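Local coordinates for protein tRNA-splicing ligase RtcB (Thermus thermophilus, PDB 2EPG) that probably catalyses the GTP- and manganese-dependent joining of RNA ends, sealing a 2',3'-cyclic phosphate or 3'-phosphate end to a 5'-hydroxyl end, at residues H215-Q220 with V243-G248; P19-I24 with D33-A38; Y80-G85 with K278-A283; L232-F237 with E372-V377. All coordinates share one frame; numbering follows the deposited sequence.

How the contacts relate
From the N terminus, contact 2 comes first. It closes the short hairpin of strands 21-24 and 34-37 and is complete before any other contact opens. Contact 3 then closes a long loop, bringing residues 80-85 to 278-283 across 192 intervening residues. Contact 1 is nested within it and pairs strands 216-225 and 240-247. Helix 228-234 lies between these two strands in the chain, and its C-terminal end meets residues 372-377 in contact 4. Contact 4 therefore crosses both contact 1 and contact 3. Contacts 1 and 3 lie on opposite sides of the chain's centre. Contact 1 holds predicted manganese ligands; contacts 2 and 4 lie away from the predicted sites.

Contact 1: H215-Q220 with V243-G248; sequences HFLEVQ and VLIHTG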
loop_
_atom_site.group_PDB
_atom_site.type_symbol
_atom_site.label_atom_id
_atom_site.label_comp_id
_atom_site.label_asym_id
_atom_site.label_seq_id
_atom_site.Cartn_x
_atom_site.Cartn_y
_atom_site.Cartn_z
ATOM N N HIS A 215 12.282 2.207 1.054
ATOM C CA HIS A 215 11.913 0.817 1.324
ATOM C C HIS A 215 12.788 0.284 2.453
ATOM O O HIS A 215 13.975 0.595 2.534
ATOM C CB HIS A 215 12.071 -0.055 0.071
ATOM C CG HIS A 215 11.173 0.346 -1.057
ATOM N ND1 HIS A 215 9.812 0.503 -0.903
ATOM C CD2 HIS A 215 11.440 0.629 -2.356
ATOM C CE1 HIS A 215 9.279 0.866 -2.056
ATOM N NE2 HIS A 215 10.245 0.950 -2.954
ATOM N N PHE A 216 12.200 -0.527 3.322
ATOM C CA PHE A 216 12.932 -1.062 4.452
ATOM C C PHE A 216 12.135 -2.154 5.139
ATOM O O PHE A 216 11.012 -2.490 4.759
ATOM C CB PHE A 216 13.188 0.052 5.462
ATOM C CG PHE A 216 11.929 0.710 5.942
ATOM C CD1 PHE A 216 11.244 0.213 7.041
ATOM C CD2 PHE A 216 11.369 1.762 5.228
ATOM C CE1 PHE A 216 10.014 0.745 7.422
ATOM C CE2 PHE A 216 10.141 2.303 5.598
ATOM C CZ PHE A 216 9.460 1.792 6.698
ATOM N N LEU A 217 12.741 -2.688 6.180
ATOM C CA LEU A 217 12.131 -3.713 6.978
ATOM C C LEU A 217 12.497 -3.310 8.396
ATOM O O LEU A 217 13.609 -2.861 8.635
ATOM C CB LEU A 217 12.744 -5.048 6.586
ATOM C CG LEU A 217 12.762 -6.280 7.477
ATOM C CD1 LEU A 217 13.110 -7.491 6.621
ATOM C CD2 LEU A 217 13.778 -6.104 8.599
ATOM N N GLU A 218 11.559 -3.390 9.334
ATOM C CA GLU A 218 11.925 -3.071 10.699
ATOM C C GLU A 218 11.286 -3.973 11.741
ATOM O O GLU A 218 10.135 -4.412 11.602
ATOM C CB GLU A 218 11.699 -1.580 11.042
ATOM C CG GLU A 218 10.368 -0.962 10.728
ATOM C CD GLU A 218 10.285 0.500 11.181
ATOM O OE1 GLU A 218 11.213 1.298 10.899
ATOM O OE2 GLU A 218 9.281 0.856 11.819
ATOM N N VAL A 219 12.093 -4.307 12.746
ATOM C CA VAL A 219 11.648 -5.118 13.869
ATOM C C VAL A 219 11.193 -4.050 14.858
ATOM O O VAL A 219 11.938 -3.106 15.135
ATOM C CB VAL A 219 12.794 -5.917 14.494
ATOM C CG1 VAL A 219 12.246 -6.820 15.609
ATOM C CG2 VAL A 219 13.495 -6.736 13.426
ATOM N N GLN A 220 9.980 -4.195 15.376
ATOM C CA GLN A 220 9.419 -3.199 16.278
ATOM C C GLN A 220 8.706 -3.891 17.436
ATOM O O GLN A 220 8.661 -5.132 17.534
ATOM C CB GLN A 220 8.362 -2.354 15.526
ATOM C CG GLN A 220 8.558 -2.220 14.012
ATOM C CD GLN A 220 7.246 -2.042 13.226
ATOM O OE1 GLN A 220 6.396 -2.947 13.180
ATOM N NE2 GLN A 220 7.081 -0.880 12.610
ATOM N N VAL A 243 7.313 -7.183 12.909
ATOM C CA VAL A 243 8.239 -6.892 11.836
ATOM C C VAL A 243 7.424 -6.297 10.682
ATOM O O VAL A 243 6.496 -6.924 10.181
ATOM C CB VAL A 243 8.967 -8.175 11.377
ATOM C CG1 VAL A 243 9.979 -7.834 10.269
ATOM C CG2 VAL A 243 9.666 -8.837 12.580
ATOM N N LEU A 244 7.777 -5.083 10.274
ATOM C CA LEU A 244 7.072 -4.412 9.193
ATOM C C LEU A 244 7.959 -4.359 7.950
ATOM O O LEU A 244 9.080 -3.858 8.002
ATOM C CB LEU A 244 6.652 -2.998 9.630
ATOM C CG LEU A 244 5.731 -2.211 8.685
ATOM C CD1 LEU A 244 4.851 -1.215 9.482
ATOM C CD2 LEU A 244 6.577 -1.479 7.655
ATOM N N ILE A 245 7.437 -4.889 6.844
ATOM C CA ILE A 245 8.145 -4.944 5.558
ATOM C C ILE A 245 7.494 -3.954 4.583
ATOM O O ILE A 245 6.304 -4.047 4.284
ATOM C CB ILE A 245 8.054 -6.362 4.951
ATOM C CG1 ILE A 245 8.667 -7.381 5.918
ATOM C CG2 ILE A 245 8.760 -6.399 3.600
ATOM C CD1 ILE A 245 8.258 -8.848 5.624
ATOM N N HIS A 246 8.293 -3.016 4.093
ATOM C CA HIS A 246 7.834 -1.976 3.184
ATOM C C HIS A 246 8.619 -2.060 1.890
ATOM O O HIS A 246 9.817 -1.750 1.866
ATOM C CB HIS A 246 8.068 -0.604 3.814
ATOM C CG HIS A 246 7.345 0.513 3.125
ATOM N ND1 HIS A 246 7.199 0.577 1.756
ATOM C CD2 HIS A 246 6.741 1.620 3.618
ATOM C CE1 HIS A 246 6.534 1.673 1.436
ATOM N NE2 HIS A 246 6.244 2.322 2.548
ATOM N N THR A 247 7.948 -2.497 0.828
ATOM C CA THR A 247 8.564 -2.610 -0.479
ATOM C C THR A 247 7.502 -2.937 -1.537
ATOM O O THR A 247 6.338 -3.240 -1.200
ATOM C CB THR A 247 9.684 -3.676 -0.497
ATOM O OG1 THR A 247 10.349 -3.627 -1.764
ATOM C CG2 THR A 247 9.109 -5.081 -0.276
ATOM N N GLY A 248 7.901 -2.870 -2.809
ATOM C CA GLY A 248 6.957 -3.110 -3.887
ATOM C C GLY A 248 7.366 -4.020 -5.029
ATOM O O GLY A 248 7.973 -5.073 -4.812
#
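His246 N donates to Phe216 O at 2.8 Å. His246 O receives Phe216 N in return, at 3.0 Å. These are a hydrogen-bonded pair of the antiparallel strands 216-220 and 243-247. Glu218 and Leu244 form the next such pair. Leu217 with Ile245 and Val219 with Val243 are the non-hydrogen-bonded pairs.

Phe216 has CG between its backbone N and carbonyl carbon (chi1 57°). This turns the ring toward the other strand. His246 CB lies over one ring face, 4.1 Å from its centroid, as a CH-pi contact. Leu244 CD2 touches Phe216 CE1 at 4.1 Å. On the side of the sheet with Phe216 and His246, the amide of Gln220 reaches across to Leu244, with OE1 3.6 Å from Leu244 CB. Both ends of that amide are held: NE2 donates to the anti lone pair of Glu218 OE2 at 2.9 Å, and OE1 is bonded to Thr242 OG1. The side with Leu217, Val219, Val243 and Ile245 is aliphatic. Leu217 CG meets Val243 CG1 at 4.2 Å there, and Leu217 also packs on Ile311 and Val315 of helix 288-321.

His215, just before its strand, and His246 reach the predicted manganese site; residues 215-218 are also predicted to bind GMP. His215 and Asp106 are predicted ligands of one ion, and His246 of the second. His246 ND1 lies in the plane of the His215 ring at its edge, 3.7 Å from His215 ND1.

Contact 2: P19-I24 with D33-A38; sequences PYTYRI and DAVFFA
Arg23 grips Asp33 side-on. Its NE and NH1 both donate to the single oxygen OD2, each at 3.1 Å, in a salt bridge. OD2 lies in the guanidinium plane, but both nitrogens come to it from the same face of the carboxylate, and the two planes stand 75° apart. The other carboxylate oxygen, OD1, is taken by the backbone N of Arg26, so the aspartate is held at both oxygens.

The pair sits at the loop end of a beta hairpin built from the antiparallel strands 21-24 and 34-37. Tyr22 with Phe36 and Ile24 with Ala34 are its hydrogen-bonded pairs. Ile24 N to Ala34 O, at 2.8 Å, is almost straight (175°). Past the strand end, Ala38 N adds a bond to Tyr20 O at 2.9 Å.

Phe36 is the centre of the buried face. With chi1 at 65° the Phe36 ring leans over strand 21-24. Tyr22 CB packs on one ring face, 3.4 Å from Phe36 CZ. Ile24 CG1 meets the ring edge at Phe36 CE1, 3.9 Å away. On the sheet side with Arg23 and Val35, Thr21 OG1 lies at the edge of the Phe37 ring while it donates to Pro19 O.

Helix 52-60 covers Ile24, Ala34 and Phe36, while helix 462-470 packs on Tyr20, Thr21 and Phe37. Strand 15-18 pairs with 21-24, and strand 70-73 runs parallel to 34-37.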
loop_
_atom_site.group_PDB
_atom_site.type_symbol
_atom_site.label_atom_id
_atom_site.label_comp_id
_atom_site.label_asym_id
_atom_site.label_seq_id
_atom_site.Cartn_x
_atom_site.Cartn_y
_atom_site.Cartn_z
ATOM N N PRO A 19 -16.890 16.530 10.327
ATOM C CA PRO A 19 -15.594 16.700 10.981
ATOM C C PRO A 19 -14.491 16.164 10.063
ATOM O O PRO A 19 -14.665 15.132 9.410
ATOM C CB PRO A 19 -15.757 15.886 12.266
ATOM C CG PRO A 19 -17.200 16.087 12.586
ATOM C CD PRO A 19 -17.873 15.923 11.238
ATOM N N TYR A 20 -13.374 16.881 10.002
ATOM C CA TYR A 20 -12.237 16.509 9.168
ATOM C C TYR A 20 -12.578 16.160 7.709
ATOM O O TYR A 20 -11.768 15.539 7.026
ATOM C CB TYR A 20 -11.482 15.329 9.798
ATOM C CG TYR A 20 -11.079 15.571 11.233
ATOM C CD1 TYR A 20 -12.013 15.469 12.262
ATOM C CD2 TYR A 20 -9.779 15.940 11.554
ATOM C CE1 TYR A 20 -11.663 15.733 13.581
ATOM C CE2 TYR A 20 -9.404 16.206 12.875
ATOM C CZ TYR A 20 -10.356 16.101 13.883
ATOM O OH TYR A 20 -10.007 16.368 15.186
ATOM N N THR A 21 -13.744 16.587 7.230
ATOM C CA THR A 21 -14.175 16.283 5.866
ATOM C C THR A 21 -14.574 17.535 5.063
ATOM O O THR A 21 -15.482 18.284 5.464
ATOM C CB THR A 21 -15.358 15.303 5.912
ATOM O OG1 THR A 21 -15.010 14.187 6.749
ATOM C CG2 THR A 21 -15.710 14.803 4.521
ATOM N N TYR A 22 -13.905 17.748 3.924
ATOM C CA TYR A 22 -14.165 18.906 3.056
ATOM C C TYR A 22 -14.561 18.538 1.628
ATOM O O TYR A 22 -14.065 17.567 1.049
ATOM C CB TYR A 22 -12.941 19.817 3.018
ATOM C CG TYR A 22 -12.510 20.254 4.401
ATOM C CD1 TYR A 22 -13.229 21.225 5.106
ATOM C CD2 TYR A 22 -11.414 19.656 5.029
ATOM C CE1 TYR A 22 -12.869 21.589 6.408
ATOM C CE2 TYR A 22 -11.042 20.006 6.333
ATOM C CZ TYR A 22 -11.774 20.975 7.015
ATOM O OH TYR A 22 -11.412 21.317 8.297
ATOM N N ARG A 23 -15.444 19.349 1.062
ATOM C CA ARG A 23 -15.961 19.134 -0.268
ATOM C C ARG A 23 -15.592 20.282 -1.211
ATOM O O ARG A 23 -15.659 21.454 -0.837
ATOM C CB ARG A 23 -17.477 18.988 -0.160
ATOM C CG ARG A 23 -18.222 18.833 -1.440
ATOM C CD ARG A 23 -19.587 19.468 -1.279
ATOM N NE ARG A 23 -20.306 19.404 -2.535
ATOM C CZ ARG A 23 -21.081 20.362 -3.018
ATOM N NH1 ARG A 23 -21.671 20.171 -4.182
ATOM N NH2 ARG A 23 -21.268 21.496 -2.348
ATOM N N ILE A 24 -15.150 19.925 -2.414
ATOM C CA ILE A 24 -14.811 20.893 -3.455
ATOM C C ILE A 24 -15.960 20.733 -4.431
ATOM O O ILE A 24 -15.992 19.787 -5.220
ATOM C CB ILE A 24 -13.495 20.533 -4.170
ATOM C CG1 ILE A 24 -12.327 20.656 -3.194
ATOM C CG2 ILE A 24 -13.298 21.438 -5.390
ATOM C CD1 ILE A 24 -11.048 20.010 -3.677
ATOM N N ASP A 33 -17.988 16.204 -7.894
ATOM C CA ASP A 33 -17.417 16.896 -6.757
ATOM C C ASP A 33 -16.151 16.123 -6.356
ATOM O O ASP A 33 -15.968 14.960 -6.729
ATOM C CB ASP A 33 -18.348 16.827 -5.532
ATOM C CG ASP A 33 -19.614 17.657 -5.676
ATOM O OD1 ASP A 33 -19.667 18.551 -6.544
ATOM O OD2 ASP A 33 -20.560 17.414 -4.884
ATOM N N ALA A 34 -15.296 16.769 -5.579
ATOM C CA ALA A 34 -14.126 16.120 -5.030
ATOM C C ALA A 34 -14.330 16.253 -3.514
ATOM O O ALA A 34 -14.979 17.196 -3.050
ATOM C CB ALA A 34 -12.860 16.839 -5.450
ATOM N N VAL A 35 -13.816 15.304 -2.746
ATOM C CA VAL A 35 -13.919 15.380 -1.298
ATOM C C VAL A 35 -12.567 15.013 -0.716
ATOM O O VAL A 35 -11.939 14.060 -1.174
ATOM C CB VAL A 35 -14.995 14.398 -0.748
ATOM C CG1 VAL A 35 -14.786 14.185 0.745
ATOM C CG2 VAL A 35 -16.394 14.931 -1.020
ATOM N N PHE A 36 -12.090 15.776 0.263
ATOM C CA PHE A 36 -10.813 15.455 0.897
ATOM C C PHE A 36 -10.918 15.521 2.416
ATOM O O PHE A 36 -11.729 16.268 2.966
ATOM C CB PHE A 36 -9.665 16.358 0.396
ATOM C CG PHE A 36 -9.811 17.816 0.748
ATOM C CD1 PHE A 36 -10.556 18.671 -0.061
ATOM C CD2 PHE A 36 -9.178 18.338 1.871
ATOM C CE1 PHE A 36 -10.670 20.029 0.241
ATOM C CE2 PHE A 36 -9.284 19.696 2.189
ATOM C CZ PHE A 36 -10.032 20.547 1.370
ATOM N N PHE A 37 -10.117 14.704 3.090
ATOM C CA PHE A 37 -10.132 14.659 4.541
ATOM C C PHE A 37 -8.914 15.395 5.085
ATOM O O PHE A 37 -7.797 15.206 4.604
ATOM C CB PHE A 37 -10.153 13.197 5.021
ATOM C CG PHE A 37 -11.236 12.361 4.381
ATOM C CD1 PHE A 37 -10.991 11.650 3.209
ATOM C CD2 PHE A 37 -12.514 12.323 4.924
ATOM C CE1 PHE A 37 -12.003 10.917 2.588
ATOM C CE2 PHE A 37 -13.537 11.596 4.315
ATOM C CZ PHE A 37 -13.284 10.891 3.144
ATOM N N ALA A 38 -9.121 16.246 6.086
ATOM C CA ALA A 38 -7.998 16.986 6.643
ATOM C C ALA A 38 -8.272 17.608 8.004
ATOM O O ALA A 38 -9.403 17.632 8.479
ATOM C CB ALA A 38 -7.566 18.063 5.667
#

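Contact 3: Y80-G85 with K278-A283; sequences YGFPIG and KQLAAA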
loop_
_atom_site.group_PDB
_atom_site.type_symbol
_atom_site.label_atom_id
_atom_site.label_comp_id
_atom_site.label_asym_id
_atom_site.label_seq_id
_atom_site.Cartn_x
_atom_site.Cartn_y
_atom_site.Cartn_z
ATOM N N TYR A 80 2.359 12.683 -9.617
ATOM C CA TYR A 80 2.368 12.612 -11.072
ATOM C C TYR A 80 0.927 12.518 -11.588
ATOM O O TYR A 80 0.314 11.449 -11.564
ATOM C CB TYR A 80 3.161 11.380 -11.519
ATOM C CG TYR A 80 3.400 11.308 -13.010
ATOM C CD1 TYR A 80 4.386 12.090 -13.616
ATOM C CD2 TYR A 80 2.624 10.476 -13.822
ATOM C CE1 TYR A 80 4.596 12.044 -14.997
ATOM C CE2 TYR A 80 2.821 10.423 -15.203
ATOM C CZ TYR A 80 3.810 11.210 -15.784
ATOM O OH TYR A 80 4.016 11.163 -17.146
ATOM N N GLY A 81 0.388 13.636 -12.060
ATOM C CA GLY A 81 -0.980 13.639 -12.561
ATOM C C GLY A 81 -1.964 13.617 -11.403
ATOM O O GLY A 81 -2.539 14.649 -11.052
ATOM N N PHE A 82 -2.169 12.435 -10.823
ATOM C CA PHE A 82 -3.063 12.289 -9.672
ATOM C C PHE A 82 -2.260 12.688 -8.444
ATOM O O PHE A 82 -1.031 12.536 -8.427
ATOM C CB PHE A 82 -3.493 10.826 -9.480
ATOM C CG PHE A 82 -4.535 10.345 -10.457
ATOM C CD1 PHE A 82 -4.334 10.447 -11.825
ATOM C CD2 PHE A 82 -5.717 9.767 -9.996
ATOM C CE1 PHE A 82 -5.296 9.980 -12.720
ATOM C CE2 PHE A 82 -6.686 9.299 -10.888
ATOM C CZ PHE A 82 -6.476 9.404 -12.243
ATOM N N PRO A 83 -2.926 13.215 -7.401
ATOM C CA PRO A 83 -2.151 13.581 -6.208
ATOM C C PRO A 83 -1.826 12.330 -5.398
ATOM O O PRO A 83 -2.504 11.308 -5.516
ATOM C CB PRO A 83 -3.096 14.509 -5.449
ATOM C CG PRO A 83 -4.453 13.939 -5.796
ATOM C CD PRO A 83 -4.309 13.713 -7.292
ATOM N N ILE A 84 -0.767 12.391 -4.601
ATOM C CA ILE A 84 -0.426 11.264 -3.753
ATOM C C ILE A 84 -1.429 11.372 -2.616
ATOM O O ILE A 84 -1.691 12.470 -2.116
ATOM C CB ILE A 84 1.016 11.368 -3.233
ATOM C CG1 ILE A 84 1.979 11.321 -4.430
ATOM C CG2 ILE A 84 1.301 10.216 -2.251
ATOM C CD1 ILE A 84 3.443 11.507 -4.087
ATOM N N GLY A 85 -2.014 10.240 -2.241
ATOM C CA GLY A 85 -3.032 10.226 -1.211
ATOM C C GLY A 85 -4.406 10.213 -1.883
ATOM O O GLY A 85 -5.430 10.324 -1.224
ATOM N N LYS A 278 -0.987 16.512 -18.923
ATOM C CA LYS A 278 -0.504 15.339 -19.649
ATOM C C LYS A 278 -0.135 14.169 -18.741
ATOM O O LYS A 278 -0.158 13.012 -19.169
ATOM C CB LYS A 278 0.706 15.707 -20.519
ATOM C CG LYS A 278 1.736 16.585 -19.809
ATOM C CD LYS A 278 3.179 16.126 -20.040
ATOM C CE LYS A 278 3.481 14.818 -19.305
ATOM N NZ LYS A 278 4.937 14.461 -19.365
ATOM N N GLN A 279 0.197 14.468 -17.489
ATOM C CA GLN A 279 0.576 13.428 -16.540
ATOM C C GLN A 279 -0.644 12.616 -16.099
ATOM O O GLN A 279 -0.517 11.606 -15.400
ATOM C CB GLN A 279 1.275 14.051 -15.326
ATOM C CG GLN A 279 2.388 15.025 -15.703
ATOM C CD GLN A 279 3.432 15.192 -14.608
ATOM O OE1 GLN A 279 3.106 15.478 -13.453
ATOM N NE2 GLN A 279 4.699 15.018 -14.970
ATOM N N LEU A 280 -1.819 13.064 -16.528
ATOM C CA LEU A 280 -3.083 12.399 -16.218
ATOM C C LEU A 280 -3.387 11.357 -17.305
ATOM O O LEU A 280 -4.492 10.799 -17.364
ATOM C CB LEU A 280 -4.196 13.441 -16.185
ATOM C CG LEU A 280 -5.136 13.503 -14.988
ATOM C CD1 LEU A 280 -4.363 13.548 -13.680
ATOM C CD2 LEU A 280 -6.009 14.737 -15.147
ATOM N N ALA A 281 -2.401 11.114 -18.167
ATOM C CA ALA A 281 -2.522 10.167 -19.270
ATOM C C ALA A 281 -3.356 8.942 -18.906
ATOM O O ALA A 281 -2.985 8.188 -18.014
ATOM C CB ALA A 281 -1.137 9.739 -19.719
ATOM N N ALA A 282 -4.474 8.745 -19.608
ATOM C CA ALA A 282 -5.374 7.621 -19.330
ATOM C C ALA A 282 -5.955 7.019 -20.608
ATOM O O ALA A 282 -5.891 7.629 -21.663
ATOM C CB ALA A 282 -6.518 8.086 -18.426
ATOM N N ALA A 283 -6.544 5.831 -20.490
ATOM C CA ALA A 283 -7.153 5.154 -21.623
ATOM C C ALA A 283 -8.426 4.483 -21.132
ATOM O O ALA A 283 -8.560 4.165 -19.947
ATOM C CB ALA A 283 -6.187 4.088 -22.201
HETATM O O HOH W 1 0.952 16.444 -12.411
#
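Gln279 lies across one face of the Tyr80 ring. Its CB is over the ring centre, 3.8 Å from the centroid, in a CH-pi contact. CG is anti to the carbonyl carbon (chi1 -49°), and the extended chain beyond it carries the amide past the CD1-CE1 side of the ring. There Gln279 CD is 3.4 Å from Tyr80 CE1, and the amide is inclined 46° to the ring. From outside the contact, Val261 of helix 250-265 also touches Tyr80.

A water joins the two segments. It accepts from Gly81 N at 2.9 Å and lies 2.6 Å from Gln279 OE1. The approach is close at Gly81, where the backbones come nearest, and Gly81 CA makes a CA-H...O contact of 3.5 Å with Gln279 O.

Both partners are tight turns in loops. Gly81, with positive phi (76°), is the middle residue of a gamma turn, in which Phe82 N makes a weak bond to Tyr80 O. The turn belongs to the connection between strands 76-77 and 86-90. Lys357 NZ bonds to both Tyr80 O and Phe82 O. Opposite it is the 3-10 turn 278-280, with Ala281 N bonded to Lys278 O at 3.1 Å, just ahead of the short strand 283-284.

Leu280 packs against Gly81 and Phe82. Its CD1 lies 3.3 Å from Gly81 C and 3.6 Å from Phe82 CD1, and the Leu280 and Phe82 side chains run roughly perpendicular to each other. Val60 and Leu63 also pack on the Phe82 ring, and Asn59 of helix 52-60 touches Leu280.

Contact 4: L232-F237 with E372-V377; sequences LAFGLF and EEYRRV
The C-terminal end of helix 228-234, finished by a Schellman motif at Gly235, packs Ala233 and Phe234 against the loop 372-377. Gly235 has positive phi, and its N bonds back to Leu232 O at 3.1 Å. The partner loop is itself turned, with Val377 N bonded to Tyr374 O at 2.9 Å.

The main contact is an edge-to-face pair of rings. The edge of Phe234 points at the face of Tyr374, with planes at 72° and centroids 4.9 Å apart. Phe234 sends its ring there by setting CG opposite its carbonyl carbon (chi1 -70°). Between the rings, Phe234 CD1 comes nearest, 3.5 Å from Tyr374 CD2, off the centre of the tyrosine ring. Phe234 CE1 meets Val377 CG2 at 3.6 Å, and the two side chains lie alongside, pointing opposite ways. The same methyl also lies 3.9 Å from Ala233 CB.

The Tyr374 hydroxyl is bonded outside the contact, to Leu334 O. Pro380 touches both rings, and Val393, Ala395 and Val476 pack further on Phe234. This joins the helix end to the loop leading into strand 380-383. At the rim of the tyrosine, Ala233 O lies near the ring plane, 3.3 Å from Tyr374 CE2.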
loop_
_atom_site.group_PDB
_atom_site.type_symbol
_atom_site.label_atom_id
_atom_site.label_comp_id
_atom_site.label_asym_id
_atom_site.label_seq_id
_atom_site.Cartn_x
_atom_site.Cartn_y
_atom_site.Cartn_z
ATOM N N LEU A 232 -7.209 -7.538 20.095
ATOM C CA LEU A 232 -7.389 -8.953 20.402
ATOM C C LEU A 232 -7.664 -9.722 19.117
ATOM O O LEU A 232 -7.059 -10.766 18.862
ATOM C CB LEU A 232 -8.577 -9.161 21.349
ATOM C CG LEU A 232 -8.913 -10.640 21.582
ATOM C CD1 LEU A 232 -7.801 -11.269 22.433
ATOM C CD2 LEU A 232 -10.272 -10.786 22.276
ATOM N N ALA A 233 -8.594 -9.208 18.316
ATOM C CA ALA A 233 -8.939 -9.842 17.060
ATOM C C ALA A 233 -7.738 -9.922 16.112
ATOM O O ALA A 233 -7.583 -10.914 15.416
ATOM C CB ALA A 233 -10.094 -9.086 16.389
ATOM N N PHE A 234 -6.895 -8.887 16.085
ATOM C CA PHE A 234 -5.716 -8.875 15.202
ATOM C C PHE A 234 -4.533 -9.604 15.835
ATOM O O PHE A 234 -3.481 -9.734 15.206
ATOM C CB PHE A 234 -5.238 -7.439 14.888
ATOM C CG PHE A 234 -6.156 -6.653 13.989
ATOM C CD1 PHE A 234 -7.248 -7.258 13.360
ATOM C CD2 PHE A 234 -5.936 -5.288 13.792
ATOM C CE1 PHE A 234 -8.115 -6.522 12.557
ATOM C CE2 PHE A 234 -6.794 -4.534 12.991
ATOM C CZ PHE A 234 -7.890 -5.149 12.370
ATOM N N GLY A 235 -4.688 -10.042 17.082
ATOM C CA GLY A 235 -3.601 -10.739 17.749
ATOM C C GLY A 235 -2.459 -9.815 18.146
ATOM O O GLY A 235 -1.287 -10.192 18.051
ATOM N N LEU A 236 -2.793 -8.598 18.568
ATOM C CA LEU A 236 -1.793 -7.622 18.986
ATOM C C LEU A 236 -1.843 -7.392 20.502
ATOM O O LEU A 236 -2.915 -7.426 21.100
ATOM C CB LEU A 236 -2.044 -6.280 18.283
ATOM C CG LEU A 236 -1.631 -6.136 16.819
ATOM C CD1 LEU A 236 -2.135 -4.799 16.249
ATOM C CD2 LEU A 236 -0.091 -6.222 16.735
ATOM N N PHE A 237 -0.684 -7.181 21.117
ATOM C CA PHE A 237 -0.609 -6.883 22.551
ATOM C C PHE A 237 0.622 -6.019 22.833
ATOM O O PHE A 237 1.622 -6.097 22.127
ATOM C CB PHE A 237 -0.601 -8.168 23.409
ATOM C CG PHE A 237 0.600 -9.051 23.204
ATOM C CD1 PHE A 237 1.735 -8.900 23.997
ATOM C CD2 PHE A 237 0.576 -10.064 22.252
ATOM C CE1 PHE A 237 2.832 -9.751 23.852
ATOM C CE2 PHE A 237 1.666 -10.922 22.095
ATOM C CZ PHE A 237 2.797 -10.764 22.899
ATOM N N GLU A 372 -12.247 -13.843 8.112
ATOM C CA GLU A 372 -13.235 -14.102 9.148
ATOM C C GLU A 372 -12.731 -13.727 10.532
ATOM O O GLU A 372 -13.489 -13.228 11.368
ATOM C CB GLU A 372 -13.608 -15.583 9.128
ATOM C CG GLU A 372 -14.849 -15.920 9.899
ATOM C CD GLU A 372 -15.215 -17.388 9.774
ATOM O OE1 GLU A 372 -15.112 -17.935 8.644
ATOM O OE2 GLU A 372 -15.616 -17.983 10.802
ATOM N N GLU A 373 -11.451 -13.982 10.774
ATOM C CA GLU A 373 -10.844 -13.680 12.064
ATOM C C GLU A 373 -10.980 -12.204 12.427
ATOM O O GLU A 373 -11.024 -11.842 13.607
ATOM C CB GLU A 373 -9.343 -14.011 12.054
ATOM C CG GLU A 373 -8.966 -15.482 12.003
ATOM C CD GLU A 373 -8.958 -16.067 10.601
ATOM O OE1 GLU A 373 -8.303 -17.118 10.413
ATOM O OE2 GLU A 373 -9.602 -15.498 9.694
ATOM N N TYR A 374 -11.033 -11.363 11.401
ATOM C CA TYR A 374 -11.087 -9.912 11.566
ATOM C C TYR A 374 -12.406 -9.282 11.155
ATOM O O TYR A 374 -12.607 -8.090 11.367
ATOM C CB TYR A 374 -10.019 -9.264 10.677
ATOM C CG TYR A 374 -8.614 -9.816 10.813
ATOM C CD1 TYR A 374 -7.703 -9.693 9.759
ATOM C CD2 TYR A 374 -8.166 -10.376 12.011
ATOM C CE1 TYR A 374 -6.388 -10.098 9.896
ATOM C CE2 TYR A 374 -6.844 -10.790 12.161
ATOM C CZ TYR A 374 -5.962 -10.641 11.096
ATOM O OH TYR A 374 -4.652 -11.001 11.234
ATOM N N ARG A 375 -13.276 -10.077 10.542
ATOM C CA ARG A 375 -14.524 -9.587 10.001
ATOM C C ARG A 375 -15.393 -8.766 10.944
ATOM O O ARG A 375 -16.056 -7.826 10.508
ATOM C CB ARG A 375 -15.315 -10.755 9.390
ATOM C CG ARG A 375 -16.445 -10.308 8.451
ATOM C CD ARG A 375 -16.960 -11.457 7.591
ATOM N NE ARG A 375 -15.893 -12.049 6.778
ATOM C CZ ARG A 375 -15.893 -13.303 6.323
ATOM N NH1 ARG A 375 -14.877 -13.747 5.594
ATOM N NH2 ARG A 375 -16.901 -14.119 6.599
ATOM N N ARG A 376 -15.379 -9.094 12.232
ATOM C CA ARG A 376 -16.179 -8.336 13.182
ATOM C C ARG A 376 -15.622 -6.948 13.449
ATOM O O ARG A 376 -16.377 -6.032 13.744
ATOM C CB ARG A 376 -16.291 -9.075 14.527
ATOM C CG ARG A 376 -17.094 -10.358 14.468
ATOM C CD ARG A 376 -17.051 -11.120 15.788
ATOM N NE ARG A 376 -17.663 -12.440 15.636
ATOM C CZ ARG A 376 -17.579 -13.425 16.530
ATOM N NH1 ARG A 376 -18.176 -14.592 16.292
ATOM N NH2 ARG A 376 -16.898 -13.249 17.659
ATOM N N VAL A 377 -14.310 -6.778 13.349
ATOM C CA VAL A 377 -13.725 -5.477 13.655
ATOM C C VAL A 377 -13.257 -4.655 12.467
ATOM O O VAL A 377 -12.985 -3.469 12.614
ATOM C CB VAL A 377 -12.534 -5.621 14.633
ATOM C CG1 VAL A 377 -12.979 -6.341 15.888
ATOM C CG2 VAL A 377 -11.390 -6.365 13.952
#